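Local coordinates for protein Xcc_ctr_pt (Xanthomonas campestris pv. campestris, PDB 6NJW) that is the C-terminal region, with its Toprim domain, of a Class 2 OLD family nuclease that probably cleaves nucleic acid by a two-metal mechanism, at residues A[32-35]-A[36-40]. Residues are numbered along the deposited sequence; the frame is centred on the assembly and turned at random.
Sequences RFIV and PAFAE
Ile34 and Phe38, one helical turn apart, lie side by side and point the same way. The methyl CG2 of Ile34, anti to its own backbone N, reaches along the helix obliquely against the CD2-CE2 bond of the Phe38 ring, 3.5 Å from CE2. Phe38 CG lies anti to the carbonyl carbon (chi1 -84°), which keeps the ring beside that methyl. Beneath the pair, Phe38 N donates to Ile34 O at 3.0 Å, and one residue on Ala39 N donates to Val35 O at 2.9 Å.

Pro36 interrupts this pattern: its nitrogen has no hydrogen to give. Pro36 CD, bonded to that nitrogen in place of the hydrogen, lies 3.2 Å from Arg32 O, where an N-H would point, and the helix kinks here. Val35 crosses the proline ring at about a right angle, and the peptide link holds its CB 3.5 Å from Pro36 CD, closer than ordinary contact.

Ile34 also packs on Ala194 of helix 190-197, Val35 on Ile210 and Leu214 of helix 208-226, while Phe38 touches Val201, Cys206 and Pro207. The result is a proline-kinked helix with one flank buried, the crossover helix 29-41 of the beta-alpha-beta unit joining parallel strands 22-26 and 51-55 in the Toprim domain.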
ATOM      1  N   ARG A  32       1.168  -0.277  -6.238  1.00 36.55           N
ATOM      2  CA  ARG A  32       1.529  -1.400  -7.095  1.00 39.12           C
ATOM      3  C   ARG A  32       3.014  -1.412  -7.409  1.00 43.29           C
ATOM      4  O   ARG A  32       3.608  -2.488  -7.569  1.00 40.17           O
ATOM      5  CB  ARG A  32       0.705  -1.339  -8.382  1.00 45.21           C
ATOM      6  CG  ARG A  32       1.103  -2.286  -9.504  1.00 48.84           C
ATOM      7  CD  ARG A  32       0.058  -2.150 -10.660  1.00 52.79           C
ATOM      8  NE  ARG A  32       0.513  -2.671 -11.947  1.00 54.06           N
ATOM      9  CZ  ARG A  32       0.335  -2.043 -13.105  1.00 60.36           C
ATOM     10  NH1 ARG A  32      -0.275  -0.864 -13.135  1.00 59.54           N
ATOM     11  NH2 ARG A  32       0.769  -2.585 -14.234  1.00 65.35           N
ATOM     12  N   PHE A  33       3.635  -0.239  -7.496  1.00 37.12           N
ATOM     13  CA  PHE A  33       5.062  -0.175  -7.769  1.00 39.43           C
ATOM     14  C   PHE A  33       5.902   0.137  -6.546  1.00 39.60           C
ATOM     15  O   PHE A  33       7.050  -0.313  -6.472  1.00 43.53           O
ATOM     16  CB  PHE A  33       5.337   0.857  -8.868  1.00 43.10           C
ATOM     17  CG  PHE A  33       4.723   0.495 -10.179  1.00 44.86           C
ATOM     18  CD1 PHE A  33       5.212  -0.584 -10.910  1.00 47.58           C
ATOM     19  CD2 PHE A  33       3.641   1.212 -10.678  1.00 47.29           C
ATOM     20  CE1 PHE A  33       4.639  -0.931 -12.128  1.00 53.21           C
ATOM     21  CE2 PHE A  33       3.058   0.871 -11.889  1.00 49.93           C
ATOM     22  CZ  PHE A  33       3.558  -0.205 -12.619  1.00 51.55           C
ATOM     23  N   ILE A  34       5.360   0.854  -5.564  1.00 33.52           N
ATOM     24  CA  ILE A  34       6.154   1.213  -4.392  1.00 34.70           C
ATOM     25  C   ILE A  34       6.295   0.028  -3.435  1.00 38.41           C
ATOM     26  O   ILE A  34       7.355  -0.179  -2.838  1.00 34.64           O
ATOM     27  CB  ILE A  34       5.518   2.434  -3.702  1.00 40.50           C
ATOM     28  CG1 ILE A  34       5.881   3.720  -4.451  1.00 46.24           C
ATOM     29  CG2 ILE A  34       5.984   2.568  -2.280  1.00 44.31           C
ATOM     30  CD1 ILE A  34       7.353   4.083  -4.318  1.00 49.29           C
ATOM     31  N   VAL A  35       5.239  -0.767  -3.266  1.00 35.97           N
ATOM     32  CA  VAL A  35       5.297  -1.878  -2.314  1.00 35.49           C
ATOM     33  C   VAL A  35       6.366  -2.898  -2.690  1.00 35.68           C
ATOM     34  O   VAL A  35       7.138  -3.305  -1.799  1.00 39.56           O
ATOM     35  CB  VAL A  35       3.901  -2.493  -2.132  1.00 40.87           C
ATOM     36  CG1 VAL A  35       3.973  -3.819  -1.378  1.00 35.12           C
ATOM     37  CG2 VAL A  35       3.001  -1.520  -1.374  1.00 37.19           C
ATOM     38  N   PRO A  36       6.492  -3.348  -3.946  1.00 36.39           N
ATOM     39  CA  PRO A  36       7.602  -4.265  -4.267  1.00 41.97           C
ATOM     40  C   PRO A  36       8.978  -3.646  -4.082  1.00 41.72           C
ATOM     41  O   PRO A  36       9.923  -4.363  -3.741  1.00 37.26           O
ATOM     42  CB  PRO A  36       7.374  -4.634  -5.740  1.00 43.75           C
ATOM     43  CG  PRO A  36       5.970  -4.206  -6.069  1.00 39.39           C
ATOM     44  CD  PRO A  36       5.577  -3.154  -5.093  1.00 37.51           C
ATOM     45  N   ALA A  37       9.131  -2.350  -4.344  1.00 40.62           N
ATOM     46  CA  ALA A  37      10.405  -1.692  -4.081  1.00 38.17           C
ATOM     47  C   ALA A  37      10.746  -1.743  -2.599  1.00 40.44           C
ATOM     48  O   ALA A  37      11.895  -2.005  -2.232  1.00 36.25           O
ATOM     49  CB  ALA A  37      10.365  -0.245  -4.589  1.00 33.93           C
ATOM     50  N   PHE A  38       9.767  -1.507  -1.723  1.00 34.78           N
ATOM     51  CA  PHE A  38      10.057  -1.643  -0.298  1.00 33.99           C
ATOM     52  C   PHE A  38      10.349  -3.092   0.064  1.00 34.74           C
ATOM     53  O   PHE A  38      11.186  -3.357   0.935  1.00 35.92           O
ATOM     54  CB  PHE A  38       8.912  -1.111   0.558  1.00 34.40           C
ATOM     55  CG  PHE A  38       8.969   0.392   0.778  1.00 36.99           C
ATOM     56  CD1 PHE A  38      10.061   0.970   1.425  1.00 35.21           C
ATOM     57  CD2 PHE A  38       7.936   1.213   0.343  1.00 34.46           C
ATOM     58  CE1 PHE A  38      10.130   2.349   1.628  1.00 36.95           C
ATOM     59  CE2 PHE A  38       7.996   2.594   0.537  1.00 37.77           C
ATOM     60  CZ  PHE A  38       9.087   3.159   1.184  1.00 41.08           C
ATOM     61  N   ALA A  39       9.653  -4.038  -0.573  1.00 34.06           N
ATOM     62  CA  ALA A  39       9.914  -5.456  -0.314  1.00 38.67           C
ATOM     63  C   ALA A  39      11.384  -5.797  -0.553  1.00 36.47           C
ATOM     64  O   ALA A  39      12.015  -6.472   0.271  1.00 38.49           O
ATOM     65  CB  ALA A  39       9.005  -6.330  -1.186  1.00 30.05           C
ATOM     66  N   GLU A  40      11.954  -5.320  -1.662  1.00 36.81           N
ATOM     67  CA  GLU A  40      13.341  -5.672  -1.981  1.00 41.07           C
ATOM     68  C   GLU A  40      14.310  -5.144  -0.930  1.00 42.21           C
ATOM     69  O   GLU A  40      15.215  -5.870  -0.497  1.00 42.01           O
ATOM     70  CB  GLU A  40      13.731  -5.158  -3.365  1.00 41.66           C
ATOM     71  CG  GLU A  40      13.161  -5.993  -4.517  1.00 49.75           C
ATOM     72  CD  GLU A  40      13.413  -7.493  -4.354  1.00 53.32           C
ATOM     73  OE1 GLU A  40      14.568  -7.880  -4.081  1.00 52.03           O
ATOM     74  OE2 GLU A  40      12.448  -8.282  -4.499  1.00 60.61           O
TER